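Local coordinates for beta-L-arabinobiosidase (Bacteroides thetaiotaomicron, PDB 5MQR), which hydrolyses arabinose-containing glycosidic linkages of plant pectin as an arabinofuranosidase, and may also have a sialidase-type activity, at residues F510-G515 / R541-Y546; D615-F620 / W721-K726; S651-E656 / S678-I683. All coordinates share one frame; numbering follows the deposited sequence.

Contact 1 of 3, residues F510-G515 / R541-Y546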
ATOM      1  N   PHE A 510      19.551   4.889 -32.945  1.00 29.34           N
ATOM      2  CA  PHE A 510      18.839   5.098 -31.693  1.00 28.20           C
ATOM      3  C   PHE A 510      17.986   6.318 -31.965  1.00 28.20           C
ATOM      4  O   PHE A 510      18.523   7.400 -32.237  1.00 28.50           O
ATOM      5  CB  PHE A 510      19.851   5.325 -30.558  1.00 28.44           C
ATOM      6  CG  PHE A 510      19.250   5.443 -29.176  1.00 27.72           C
ATOM      7  CD1 PHE A 510      18.162   4.673 -28.771  1.00 27.24           C
ATOM      8  CD2 PHE A 510      19.818   6.318 -28.253  1.00 28.15           C
ATOM      9  CE1 PHE A 510      17.644   4.790 -27.477  1.00 26.95           C
ATOM     10  CE2 PHE A 510      19.292   6.451 -26.967  1.00 27.61           C
ATOM     11  CZ  PHE A 510      18.209   5.671 -26.575  1.00 26.87           C
ATOM     12  N   ARG A 511      16.667   6.149 -31.968  1.00 28.08           N
ATOM     13  CA  ARG A 511      15.764   7.245 -32.361  1.00 28.73           C
ATOM     14  C   ARG A 511      14.581   7.417 -31.433  1.00 28.55           C
ATOM     15  O   ARG A 511      14.224   6.503 -30.686  1.00 28.09           O
ATOM     16  CB  ARG A 511      15.263   7.038 -33.783  1.00 29.29           C
ATOM     17  CG  ARG A 511      14.401   5.793 -33.981  1.00 29.22           C
ATOM     18  CD  ARG A 511      13.952   5.639 -35.445  1.00 29.82           C
ATOM     19  NE  ARG A 511      12.880   4.635 -35.576  1.00 29.48           N
ATOM     20  CZ  ARG A 511      12.130   4.438 -36.664  1.00 29.79           C
ATOM     21  NH1 ARG A 511      12.302   5.170 -37.773  1.00 30.51           N
ATOM     22  NH2 ARG A 511      11.197   3.493 -36.644  1.00 29.26           N
HETATM   23  N   MSE A 512      13.979   8.601 -31.495  1.00 29.27           N
HETATM   24  CA  MSE A 512      12.832   8.957 -30.666  1.00 29.76           C
HETATM   25  C   MSE A 512      11.625   9.269 -31.528  1.00 29.10           C
HETATM   26  O   MSE A 512      11.746  10.017 -32.511  1.00 29.15           O
HETATM   27  CB  MSE A 512      13.225  10.177 -29.852  1.00 31.30           C
HETATM   28  CG  MSE A 512      11.999  10.752 -29.156  1.00 33.06           C
HETATM   29 SE   MSE A 512      12.601  11.845 -27.618  1.00 38.75          SE
HETATM   30  CE  MSE A 512      13.708  13.084 -28.600  1.00 34.80           C
ATOM     31  N   LYS A 513      10.452   8.750 -31.149  1.00 27.44           N
ATOM     32  CA  LYS A 513       9.235   9.030 -31.896  1.00 27.45           C
ATOM     33  C   LYS A 513       8.671  10.379 -31.454  1.00 28.14           C
ATOM     34  O   LYS A 513       8.352  10.544 -30.278  1.00 28.05           O
ATOM     35  CB  LYS A 513       8.216   7.919 -31.665  1.00 26.87           C
ATOM     36  CG  LYS A 513       6.929   8.050 -32.473  1.00 26.95           C
ATOM     37  CD  LYS A 513       6.079   6.782 -32.393  1.00 26.26           C
ATOM     38  CE  LYS A 513       4.811   6.870 -33.227  1.00 26.12           C
ATOM     39  NZ  LYS A 513       5.093   7.166 -34.655  1.00 26.72           N
ATOM     40  N   GLY A 514       8.548  11.328 -32.388  1.00 28.71           N
ATOM     41  CA  GLY A 514       7.934  12.630 -32.124  1.00 29.55           C
ATOM     42  C   GLY A 514       6.475  12.840 -32.559  1.00 30.03           C
ATOM     43  O   GLY A 514       5.865  13.850 -32.218  1.00 31.78           O
ATOM     44  N   GLY A 515       5.906  11.877 -33.267  1.00 30.06           N
ATOM     45  CA  GLY A 515       4.587  11.987 -33.893  1.00 29.61           C
ATOM     46  C   GLY A 515       4.635  11.009 -35.055  1.00 30.00           C
ATOM     47  O   GLY A 515       5.059   9.853 -34.872  1.00 29.57           O
ATOM     48  N   ARG A 541       5.042  18.813 -21.588  1.00 26.39           N
ATOM     49  CA  ARG A 541       4.723  17.845 -22.643  1.00 26.30           C
ATOM     50  C   ARG A 541       5.954  17.511 -23.488  1.00 26.20           C
ATOM     51  O   ARG A 541       5.847  17.442 -24.711  1.00 27.24           O
ATOM     52  CB  ARG A 541       3.538  18.366 -23.514  1.00 26.31           C
ATOM     53  CG  ARG A 541       2.796  17.326 -24.371  1.00 26.16           C
ATOM     54  CD  ARG A 541       1.444  17.852 -24.877  1.00 26.03           C
ATOM     55  NE  ARG A 541       1.606  19.105 -25.610  1.00 26.26           N
ATOM     56  CZ  ARG A 541       1.933  19.224 -26.899  1.00 26.84           C
ATOM     57  NH1 ARG A 541       2.113  18.164 -27.687  1.00 26.40           N
ATOM     58  NH2 ARG A 541       2.084  20.438 -27.408  1.00 27.59           N
ATOM     59  N   ASN A 542       7.117  17.340 -22.854  1.00 26.06           N
ATOM     60  CA  ASN A 542       8.339  17.003 -23.584  1.00 26.88           C
ATOM     61  C   ASN A 542       9.278  16.036 -22.897  1.00 25.48           C
ATOM     62  O   ASN A 542       9.198  15.829 -21.702  1.00 24.44           O
ATOM     63  CB  ASN A 542       9.099  18.238 -24.023  1.00 29.22           C
ATOM     64  CG  ASN A 542       9.535  19.110 -22.879  1.00 30.50           C
ATOM     65  OD1 ASN A 542       9.873  18.651 -21.801  1.00 32.94           O
ATOM     66  ND2 ASN A 542       9.553  20.390 -23.129  1.00 32.26           N
ATOM     67  N   ILE A 543      10.142  15.450 -23.714  1.00 24.92           N
ATOM     68  CA  ILE A 543      11.125  14.477 -23.319  1.00 25.08           C
ATOM     69  C   ILE A 543      12.489  14.942 -23.880  1.00 26.38           C
ATOM     70  O   ILE A 543      12.591  15.308 -25.056  1.00 26.81           O
ATOM     71  CB  ILE A 543      10.728  13.046 -23.788  1.00 24.54           C
ATOM     72  CG1 ILE A 543      11.857  12.033 -23.538  1.00 24.25           C
ATOM     73  CG2 ILE A 543      10.281  13.030 -25.248  1.00 25.25           C
ATOM     74  CD1 ILE A 543      11.433  10.559 -23.576  1.00 23.59           C
ATOM     75  N   GLN A 544      13.502  14.948 -23.017  1.00 26.75           N
ATOM     76  CA  GLN A 544      14.892  15.168 -23.383  1.00 28.24           C
ATOM     77  C   GLN A 544      15.674  13.907 -23.074  1.00 27.33           C
ATOM     78  O   GLN A 544      15.496  13.315 -22.005  1.00 26.78           O
ATOM     79  CB  GLN A 544      15.478  16.293 -22.570  1.00 30.19           C
ATOM     80  CG  GLN A 544      14.879  17.627 -22.921  1.00 32.60           C
ATOM     81  CD  GLN A 544      15.310  18.706 -21.961  1.00 34.75           C
ATOM     82  OE1 GLN A 544      16.227  19.488 -22.265  1.00 37.08           O
ATOM     83  NE2 GLN A 544      14.666  18.749 -20.784  1.00 34.24           N
ATOM     84  N   VAL A 545      16.530  13.498 -23.996  1.00 26.76           N
ATOM     85  CA  VAL A 545      17.268  12.257 -23.854  1.00 27.03           C
ATOM     86  C   VAL A 545      18.754  12.586 -23.866  1.00 27.90           C
ATOM     87  O   VAL A 545      19.226  13.383 -24.688  1.00 28.09           O
ATOM     88  CB  VAL A 545      16.894  11.246 -24.952  1.00 26.66           C
ATOM     89  CG1 VAL A 545      17.804  10.038 -24.925  1.00 26.49           C
ATOM     90  CG2 VAL A 545      15.456  10.796 -24.745  1.00 26.25           C
ATOM     91  N   TYR A 546      19.468  12.001 -22.914  1.00 27.89           N
ATOM     92  CA  TYR A 546      20.903  12.172 -22.822  1.00 29.13           C
ATOM     93  C   TYR A 546      21.550  10.809 -22.972  1.00 29.04           C
ATOM     94  O   TYR A 546      21.050   9.805 -22.456  1.00 27.79           O
ATOM     95  CB  TYR A 546      21.293  12.783 -21.475  1.00 29.71           C
ATOM     96  CG  TYR A 546      20.721  14.173 -21.211  1.00 30.13           C
ATOM     97  CD1 TYR A 546      19.426  14.345 -20.721  1.00 29.68           C
ATOM     98  CD2 TYR A 546      21.492  15.315 -21.442  1.00 31.12           C
ATOM     99  CE1 TYR A 546      18.914  15.626 -20.481  1.00 30.26           C
ATOM    100  CE2 TYR A 546      21.001  16.586 -21.191  1.00 31.37           C
ATOM    101  CZ  TYR A 546      19.714  16.737 -20.726  1.00 31.13           C
ATOM    102  OH  TYR A 546      19.258  18.010 -20.512  1.00 32.59           O
TER
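Met512, present as selenomethionine, meets Ile543 and Val545 across the gap between two facing beta sheets, and Phe510 adds a looser touch to Val545. The apolar contacts carry the whole interface. The selenium does most of the touching: SE of Met512 lies 3.5 Å from CG2 of Ile543 and 4.2 Å from CG2 of Val545, bridging two residues that stand on the same face of their strand. The chain of Met512 is extended through chi2 (159°) and bends only at chi3 (58°), which swings CE off to one side, alongside the opposite strand, and leaves SE as the touching atom. Met512 and Ile543 slide past one another in opposite directions instead of meeting end to end, and SE also comes within 4.2 Å of CG1 of Ile543. The aromatic contribution is slight: CE2 of Phe510 is 4.4 Å from CG1 of Val545, an oblique approach to the ring.

Polar contacts stay within a segment. NZ of Lys513 donates to O of Gly515 at 2.7 Å, nearly in line with the carbonyl, a bond that links the last strand residue to the loop at Gly515. At the start of the other strand, Arg541 and Asn542 both face Ser537, which makes a G1 beta bulge.

The strand axes run antiparallel (173°) at 9.8 Å, a separation too wide for backbone pairing and characteristic of the two layers of a beta sandwich, here within the carbohydrate-binding-like domain. Strand 509-513 lies between strands 498-504 and 518-523 in one sheet, while strand 542-547 lies between 530-537 and 550-556 in the other. Leu502 and Met521 of the first sheet each touch both Phe510 and Val545, and Leu536 lies beside Ile543.

Contact 2 of 3, residues D615-F620 / W721-K726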
ATOM      1  N   ASP A 615       5.017  16.470  -4.102  1.00 26.36           N
ATOM      2  CA  ASP A 615       4.661  15.380  -3.207  1.00 25.62           C
ATOM      3  C   ASP A 615       5.252  14.025  -3.590  1.00 25.39           C
ATOM      4  O   ASP A 615       4.753  12.977  -3.142  1.00 24.69           O
ATOM      5  CB  ASP A 615       3.131  15.297  -3.036  1.00 25.20           C
ATOM      6  CG  ASP A 615       2.394  14.879  -4.288  1.00 24.88           C
ATOM      7  OD1 ASP A 615       2.980  14.824  -5.384  1.00 23.92           O
ATOM      8  OD2 ASP A 615       1.165  14.639  -4.155  1.00 25.75           O
ATOM      9  N   ALA A 616       6.333  14.030  -4.378  1.00 25.68           N
ATOM     10  CA  ALA A 616       7.063  12.772  -4.715  1.00 25.75           C
ATOM     11  C   ALA A 616       7.653  12.042  -3.495  1.00 25.60           C
ATOM     12  O   ALA A 616       8.010  10.873  -3.565  1.00 24.98           O
ATOM     13  CB  ALA A 616       8.205  13.077  -5.686  1.00 25.90           C
ATOM     14  N   SER A 617       7.840  12.773  -2.407  1.00 25.84           N
ATOM     15  CA  SER A 617       8.345  12.218  -1.159  1.00 26.30           C
ATOM     16  C   SER A 617       7.260  11.400  -0.384  1.00 25.78           C
ATOM     17  O   SER A 617       7.592  10.665   0.573  1.00 26.77           O
ATOM     18  CB  SER A 617       8.897  13.387  -0.316  1.00 27.38           C
ATOM     19  OG  SER A 617       8.027  14.546  -0.408  1.00 27.89           O
ATOM     20  N   SER A 618       5.989  11.542  -0.784  1.00 24.09           N
ATOM     21  CA  SER A 618       4.861  10.804  -0.219  1.00 23.38           C
ATOM     22  C   SER A 618       4.694   9.465  -0.928  1.00 23.89           C
ATOM     23  O   SER A 618       4.554   9.424  -2.117  1.00 23.61           O
ATOM     24  CB  SER A 618       3.574  11.611  -0.368  1.00 23.16           C
ATOM     25  OG  SER A 618       2.532  11.099   0.466  1.00 23.21           O
ATOM     26  N   ALA A 619       4.685   8.370  -0.181  1.00 24.11           N
ATOM     27  CA  ALA A 619       4.718   7.030  -0.770  1.00 24.17           C
ATOM     28  C   ALA A 619       3.347   6.481  -1.206  1.00 24.06           C
ATOM     29  O   ALA A 619       3.281   5.747  -2.177  1.00 25.06           O
ATOM     30  CB  ALA A 619       5.390   6.063   0.213  1.00 24.28           C
ATOM     31  N   PHE A 620       2.291   6.785  -0.454  1.00 23.58           N
ATOM     32  CA  PHE A 620       0.935   6.299  -0.716  1.00 23.63           C
ATOM     33  C   PHE A 620      -0.031   7.458  -0.964  1.00 24.53           C
ATOM     34  O   PHE A 620      -0.756   7.455  -1.970  1.00 26.70           O
ATOM     35  CB  PHE A 620       0.450   5.410   0.431  1.00 23.43           C
ATOM     36  CG  PHE A 620       1.228   4.143   0.568  1.00 23.55           C
ATOM     37  CD1 PHE A 620       2.508   4.151   1.147  1.00 23.91           C
ATOM     38  CD2 PHE A 620       0.724   2.943   0.079  1.00 23.50           C
ATOM     39  CE1 PHE A 620       3.257   2.991   1.252  1.00 23.42           C
ATOM     40  CE2 PHE A 620       1.471   1.781   0.177  1.00 23.57           C
ATOM     41  CZ  PHE A 620       2.743   1.813   0.758  1.00 24.10           C
ATOM     42  N   TRP A 721       7.208  20.086  11.967  1.00 21.03           N
ATOM     43  CA  TRP A 721       6.804  19.108  10.950  1.00 20.55           C
ATOM     44  C   TRP A 721       6.759  19.634   9.528  1.00 20.70           C
ATOM     45  O   TRP A 721       6.596  18.851   8.588  1.00 20.52           O
ATOM     46  CB  TRP A 721       5.448  18.474  11.323  1.00 19.66           C
ATOM     47  CG  TRP A 721       5.511  17.817  12.645  1.00 19.47           C
ATOM     48  CD1 TRP A 721       5.018  18.307  13.819  1.00 19.41           C
ATOM     49  CD2 TRP A 721       6.163  16.582  12.970  1.00 19.31           C
ATOM     50  NE1 TRP A 721       5.290  17.443  14.841  1.00 19.40           N
ATOM     51  CE2 TRP A 721       6.004  16.380  14.352  1.00 19.15           C
ATOM     52  CE3 TRP A 721       6.864  15.623  12.225  1.00 19.19           C
ATOM     53  CZ2 TRP A 721       6.516  15.272  15.009  1.00 19.32           C
ATOM     54  CZ3 TRP A 721       7.375  14.517  12.879  1.00 19.24           C
ATOM     55  CH2 TRP A 721       7.192  14.347  14.270  1.00 19.47           C
ATOM     56  N   LEU A 722       6.892  20.948   9.364  1.00 21.70           N
ATOM     57  CA  LEU A 722       6.908  21.567   8.050  1.00 21.97           C
ATOM     58  C   LEU A 722       8.203  21.190   7.352  1.00 22.77           C
ATOM     59  O   LEU A 722       9.283  21.311   7.923  1.00 23.69           O
ATOM     60  CB  LEU A 722       6.796  23.087   8.146  1.00 22.27           C
ATOM     61  CG  LEU A 722       5.562  23.670   8.817  1.00 22.39           C
ATOM     62  CD1 LEU A 722       5.715  25.176   8.868  1.00 23.15           C
ATOM     63  CD2 LEU A 722       4.271  23.252   8.129  1.00 22.20           C
ATOM     64  N   ARG A 723       8.093  20.775   6.097  1.00 23.37           N
ATOM     65  CA  ARG A 723       9.205  20.143   5.394  1.00 23.82           C
ATOM     66  C   ARG A 723      10.271  21.145   4.968  1.00 24.25           C
ATOM     67  O   ARG A 723      11.441  20.819   4.988  1.00 23.98           O
ATOM     68  CB  ARG A 723       8.693  19.356   4.177  1.00 24.09           C
ATOM     69  CG  ARG A 723       7.843  18.119   4.526  1.00 24.24           C
ATOM     70  CD  ARG A 723       7.344  17.417   3.259  1.00 24.08           C
ATOM     71  NE  ARG A 723       8.514  16.966   2.510  1.00 24.30           N
ATOM     72  CZ  ARG A 723       9.108  15.785   2.646  1.00 23.82           C
ATOM     73  NH1 ARG A 723       8.619  14.854   3.472  1.00 24.01           N
ATOM     74  NH2 ARG A 723      10.209  15.534   1.952  1.00 23.02           N
ATOM     75  N   ASP A 724       9.871  22.353   4.554  1.00 24.86           N
ATOM     76  CA  ASP A 724      10.847  23.364   4.162  1.00 25.42           C
ATOM     77  C   ASP A 724      11.369  24.039   5.444  1.00 25.08           C
ATOM     78  O   ASP A 724      10.612  24.706   6.144  1.00 24.48           O
ATOM     79  CB  ASP A 724      10.243  24.373   3.190  1.00 26.25           C
ATOM     80  CG  ASP A 724      11.273  25.321   2.588  1.00 27.39           C
ATOM     81  OD1 ASP A 724      12.391  25.472   3.105  1.00 29.02           O
ATOM     82  OD2 ASP A 724      10.937  25.957   1.574  1.00 29.01           O
ATOM     83  N   PRO A 725      12.664  23.859   5.747  1.00 25.18           N
ATOM     84  CA  PRO A 725      13.149  24.358   7.027  1.00 25.20           C
ATOM     85  C   PRO A 725      13.268  25.868   7.117  1.00 25.62           C
ATOM     86  O   PRO A 725      13.440  26.370   8.233  1.00 25.43           O
ATOM     87  CB  PRO A 725      14.540  23.706   7.166  1.00 25.43           C
ATOM     88  CG  PRO A 725      14.984  23.458   5.762  1.00 25.60           C
ATOM     89  CD  PRO A 725      13.725  23.141   4.996  1.00 25.13           C
ATOM     90  N   LYS A 726      13.192  26.595   5.998  1.00 25.91           N
ATOM     91  CA  LYS A 726      13.484  28.037   6.043  1.00 26.63           C
ATOM     92  C   LYS A 726      12.531  28.828   6.939  1.00 25.93           C
ATOM     93  O   LYS A 726      12.962  29.779   7.565  1.00 26.31           O
ATOM     94  CB  LYS A 726      13.573  28.665   4.643  1.00 27.66           C
ATOM     95  CG  LYS A 726      12.234  28.820   3.937  1.00 28.18           C
ATOM     96  CD  LYS A 726      12.401  29.412   2.542  1.00 28.95           C
ATOM     97  CE  LYS A 726      11.028  29.600   1.908  1.00 28.95           C
ATOM     98  NZ  LYS A 726      11.089  29.974   0.479  1.00 28.98           N
TER
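Ser617 and Arg723 approach from two irregular loops whose backbones stay well apart, their CA atoms 10.3 Å from each other. Ser617 occupies the third position of a type I turn running from Asp615 to Ser618, closed by Ser618 N to Asp615 O at 3.0 Å. In segment 721-726 the backbone heads into helix 726-737, and Asp724 caps the entry: its OD1 accepts from N of Lys726 at 3.2 Å. That bond is straight (172°), although the N-H comes from above the carboxylate plane.

The first loop follows strand 600-610 and precedes helix 627-636; the second joins helices 712-719 and 726-737 in the MGH1-like glycoside hydrolase domain, probably an alpha/alpha toroid, as the name six-hairpin glycosidase implies. Strands 1053-1061 and 1064-1071, in the region related to the C-terminal domain of glycosyl hydrolase family 65, lie against both loops.

Only one pair of side chains meets between them. OG of Ser617 sits 3.3 Å above the plane of the Arg723 guanidinium, displaced toward its rim, and is 3.4 Å from NH2; CB of Ser617 is equally near that nitrogen. Because the oxygen lies over the face, the N-H groups do not aim at it and the angle is too poor for a hydrogen bond. A bend at chi3 (62°) turns the end of the arginine chain under the serine. The polar groups are satisfied by the sheet instead: Ser617 OG bonds to Asn1058 OD1, while Arg723 donates through NH2 to Asn1065 OD1 and through NH1 to Asn1058 O, bonds that would hold the guanidinium against rotation.

Contact 3 of 3, residues S651-E656 / S678-I683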
ATOM      1  N   SER A 651      -2.584  26.513  -0.828  1.00 24.03           N
ATOM      2  CA  SER A 651      -2.635  25.100  -1.245  1.00 24.07           C
ATOM      3  C   SER A 651      -1.274  24.667  -1.741  1.00 24.25           C
ATOM      4  O   SER A 651      -0.808  23.606  -1.416  1.00 23.66           O
ATOM      5  CB  SER A 651      -3.679  24.868  -2.351  1.00 23.85           C
ATOM      6  OG  SER A 651      -3.856  23.476  -2.605  1.00 23.05           O
ATOM      7  N   GLU A 652      -0.647  25.511  -2.531  1.00 26.46           N
ATOM      8  CA  GLU A 652       0.710  25.248  -3.047  1.00 28.37           C
ATOM      9  C   GLU A 652       1.723  25.145  -1.898  1.00 26.80           C
ATOM     10  O   GLU A 652       2.532  24.200  -1.856  1.00 26.11           O
ATOM     11  CB  GLU A 652       1.129  26.320  -4.060  1.00 31.07           C
ATOM     12  CG  GLU A 652       2.576  26.220  -4.538  1.00 35.00           C
ATOM     13  CD  GLU A 652       2.895  27.212  -5.666  1.00 39.72           C
ATOM     14  OE1 GLU A 652       2.549  28.412  -5.548  1.00 42.37           O
ATOM     15  OE2 GLU A 652       3.496  26.783  -6.685  1.00 43.79           O
ATOM     16  N   TRP A 653       1.668  26.102  -0.973  1.00 25.16           N
ATOM     17  CA  TRP A 653       2.494  26.050   0.220  1.00 24.52           C
ATOM     18  C   TRP A 653       2.262  24.748   1.000  1.00 23.39           C
ATOM     19  O   TRP A 653       3.226  24.126   1.436  1.00 22.80           O
ATOM     20  CB  TRP A 653       2.257  27.279   1.100  1.00 24.48           C
ATOM     21  CG  TRP A 653       3.074  27.294   2.377  1.00 24.54           C
ATOM     22  CD1 TRP A 653       4.298  27.881   2.574  1.00 25.32           C
ATOM     23  CD2 TRP A 653       2.720  26.686   3.616  1.00 23.68           C
ATOM     24  NE1 TRP A 653       4.712  27.683   3.873  1.00 25.25           N
ATOM     25  CE2 TRP A 653       3.766  26.943   4.527  1.00 24.21           C
ATOM     26  CE3 TRP A 653       1.623  25.946   4.045  1.00 23.25           C
ATOM     27  CZ2 TRP A 653       3.739  26.494   5.829  1.00 24.08           C
ATOM     28  CZ3 TRP A 653       1.594  25.504   5.351  1.00 23.57           C
ATOM     29  CH2 TRP A 653       2.647  25.780   6.228  1.00 23.71           C
HETATM   30  N   MSE A 654       1.008  24.336   1.166  1.00 23.27           N
HETATM   31  CA  MSE A 654       0.709  23.092   1.907  1.00 23.86           C
HETATM   32  C   MSE A 654       1.323  21.905   1.205  1.00 23.91           C
HETATM   33  O   MSE A 654       1.974  21.072   1.835  1.00 22.99           O
HETATM   34  CB  MSE A 654      -0.804  22.885   2.104  1.00 24.40           C
HETATM   35  CG  MSE A 654      -1.341  23.797   3.205  1.00 25.76           C
HETATM   36 SE   MSE A 654      -3.287  24.051   3.055  1.00 28.52          SE
HETATM   37  CE  MSE A 654      -3.787  22.299   3.786  1.00 27.04           C
ATOM     38  N   GLU A 655       1.136  21.825  -0.109  1.00 24.56           N
ATOM     39  CA  GLU A 655       1.686  20.731  -0.891  1.00 26.42           C
ATOM     40  C   GLU A 655       3.217  20.587  -0.713  1.00 26.59           C
ATOM     41  O   GLU A 655       3.720  19.478  -0.629  1.00 26.87           O
ATOM     42  CB  GLU A 655       1.319  20.893  -2.372  1.00 27.65           C
ATOM     43  CG  GLU A 655       1.716  19.693  -3.210  1.00 29.76           C
ATOM     44  CD  GLU A 655       1.376  19.799  -4.703  1.00 31.16           C
ATOM     45  OE1 GLU A 655       1.067  20.889  -5.244  1.00 32.22           O
ATOM     46  OE2 GLU A 655       1.460  18.745  -5.345  1.00 33.72           O
ATOM     47  N   GLU A 656       3.931  21.705  -0.629  1.00 28.16           N
ATOM     48  CA  GLU A 656       5.393  21.727  -0.374  1.00 29.73           C
ATOM     49  C   GLU A 656       5.775  21.354   1.053  1.00 28.04           C
ATOM     50  O   GLU A 656       6.842  20.812   1.257  1.00 28.44           O
ATOM     51  CB  GLU A 656       5.993  23.131  -0.635  1.00 32.51           C
ATOM     52  CG  GLU A 656       6.270  23.449  -2.088  1.00 35.32           C
ATOM     53  CD  GLU A 656       6.389  24.953  -2.416  1.00 38.15           C
ATOM     54  OE1 GLU A 656       6.643  25.786  -1.500  1.00 39.72           O
ATOM     55  OE2 GLU A 656       6.209  25.308  -3.617  1.00 39.86           O
ATOM     56  N   SER A 678      -4.517  27.140   8.720  1.00 22.20           N
ATOM     57  CA  SER A 678      -4.600  28.202   9.676  1.00 22.93           C
ATOM     58  C   SER A 678      -3.219  28.673  10.120  1.00 22.68           C
ATOM     59  O   SER A 678      -2.922  29.853  10.037  1.00 22.27           O
ATOM     60  CB  SER A 678      -5.366  27.729  10.898  1.00 23.70           C
ATOM     61  OG  SER A 678      -5.707  28.890  11.600  1.00 25.59           O
ATOM     62  N   LEU A 679      -2.394  27.738  10.593  1.00 22.16           N
ATOM     63  CA  LEU A 679      -1.027  28.049  11.037  1.00 22.44           C
ATOM     64  C   LEU A 679      -0.268  28.845   9.984  1.00 22.60           C
ATOM     65  O   LEU A 679       0.422  29.796  10.302  1.00 22.19           O
ATOM     66  CB  LEU A 679      -0.245  26.773  11.348  1.00 21.92           C
ATOM     67  CG  LEU A 679       1.198  26.981  11.789  1.00 22.15           C
ATOM     68  CD1 LEU A 679       1.240  27.514  13.211  1.00 22.55           C
ATOM     69  CD2 LEU A 679       1.989  25.703  11.678  1.00 22.02           C
ATOM     70  N   ARG A 680      -0.432  28.463   8.721  1.00 23.08           N
ATOM     71  CA  ARG A 680       0.278  29.110   7.634  1.00 23.32           C
ATOM     72  C   ARG A 680       0.026  30.630   7.543  1.00 23.61           C
ATOM     73  O   ARG A 680       0.927  31.384   7.138  1.00 23.67           O
ATOM     74  CB  ARG A 680       0.063  28.350   6.303  1.00 23.70           C
ATOM     75  CG  ARG A 680      -0.258  29.185   5.072  1.00 24.73           C
ATOM     76  CD  ARG A 680      -1.753  29.399   5.136  1.00 25.61           C
ATOM     77  NE  ARG A 680      -2.167  30.585   4.520  1.00 25.85           N
ATOM     78  CZ  ARG A 680      -3.436  30.911   4.332  1.00 26.13           C
ATOM     79  NH1 ARG A 680      -4.460  30.140   4.720  1.00 25.45           N
ATOM     80  NH2 ARG A 680      -3.658  32.066   3.734  1.00 27.05           N
ATOM     81  N   LYS A 681      -1.159  31.077   7.963  1.00 23.36           N
ATOM     82  CA  LYS A 681      -1.494  32.502   7.973  1.00 23.53           C
ATOM     83  C   LYS A 681      -0.558  33.307   8.843  1.00 24.15           C
ATOM     84  O   LYS A 681      -0.415  34.522   8.643  1.00 24.39           O
ATOM     85  CB  LYS A 681      -2.920  32.740   8.471  1.00 23.39           C
ATOM     86  CG  LYS A 681      -4.022  32.246   7.537  1.00 22.95           C
ATOM     87  CD  LYS A 681      -5.386  32.338   8.224  1.00 23.19           C
ATOM     88  CE  LYS A 681      -6.539  32.056   7.264  1.00 22.86           C
ATOM     89  NZ  LYS A 681      -6.749  33.165   6.290  1.00 23.10           N
ATOM     90  N   HIS A 682       0.075  32.635   9.815  1.00 24.31           N
ATOM     91  CA  HIS A 682       0.900  33.297  10.814  1.00 24.70           C
ATOM     92  C   HIS A 682       2.360  33.456  10.432  1.00 25.49           C
ATOM     93  O   HIS A 682       3.118  34.097  11.157  1.00 26.05           O
ATOM     94  CB  HIS A 682       0.743  32.617  12.174  1.00 24.59           C
ATOM     95  CG  HIS A 682      -0.630  32.759  12.729  1.00 24.00           C
ATOM     96  ND1 HIS A 682      -0.997  33.825  13.520  1.00 24.25           N
ATOM     97  CD2 HIS A 682      -1.743  32.014  12.551  1.00 23.27           C
ATOM     98  CE1 HIS A 682      -2.274  33.710  13.834  1.00 24.31           C
ATOM     99  NE2 HIS A 682      -2.753  32.628  13.244  1.00 23.28           N
ATOM    100  N   ILE A 683       2.747  32.936   9.281  1.00 25.47           N
ATOM    101  CA  ILE A 683       4.062  33.230   8.760  1.00 26.31           C
ATOM    102  C   ILE A 683       4.031  34.668   8.243  1.00 27.63           C
ATOM    103  O   ILE A 683       3.232  34.993   7.348  1.00 28.15           O
ATOM    104  CB  ILE A 683       4.436  32.239   7.662  1.00 25.81           C
ATOM    105  CG1 ILE A 683       4.485  30.830   8.274  1.00 25.70           C
ATOM    106  CG2 ILE A 683       5.770  32.630   7.030  1.00 26.13           C
ATOM    107  CD1 ILE A 683       4.474  29.711   7.259  1.00 25.28           C
TER
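This is a buried, apolar contact between a helix and the end region of a neighbouring helix: Trp653 of helix 647-657 packs on Arg680, in the last part of helix 666-680 and the start of a type I turn that runs to Ile683, and on Ile683 itself, the first residue of strand 683-684. The indole extends from its helix with CG anti to the backbone N (chi1 179°). CB of Arg680 lies over one face of the six-membered ring, 3.6 Å from its centroid and 22° off the normal, a CH-pi contact; its closest ring atom is CZ3, at 3.4 Å. CG of Arg680 follows at 3.9 Å from CE3. The Ile683 side chain runs head-on against that of Trp653, and its CD1 reaches CZ2 of Trp653 at 3.6 Å, obliquely to the ring and on the same side of it as Arg680.

Beyond CG the arginine turns away, with its guanidinium plane 50° from the indole and one face resting on CG of Lys681. NH2 bonds to Asn647 OD1 and Ile645 O, and NH1 to Trp677 O. The aliphatic root thus packs on the tryptophan while other partners satisfy the buried charged end, so the contact rests on dispersion and shape, not on a cation-pi interaction.

In the fold
Contacts 2 and 3 are neighbours, their centres 13 Å apart, and they touch directly: CD2 of Leu722 lies 3.6 Å from CH2 of Trp653, and CB of Arg723 lies 3.8 Å from O of Glu656. Asn657, next to Glu656, also hydrogen-bonds the backbone at Arg723 and Asp724, and Tyr623 bonds both Asp615 and Ser651. Contact 1 belongs to a separate domain, its centre 31 Å from that of contact 2 and 37 Å from that of contact 3; its nearest atoms are about 16 and 17 Å from theirs. Strand 542-547 of contact 1 shares a sheet with strand 447-452, whose last residue, Asp452, binds calcium together with Asp454, Asp457 and Glu597.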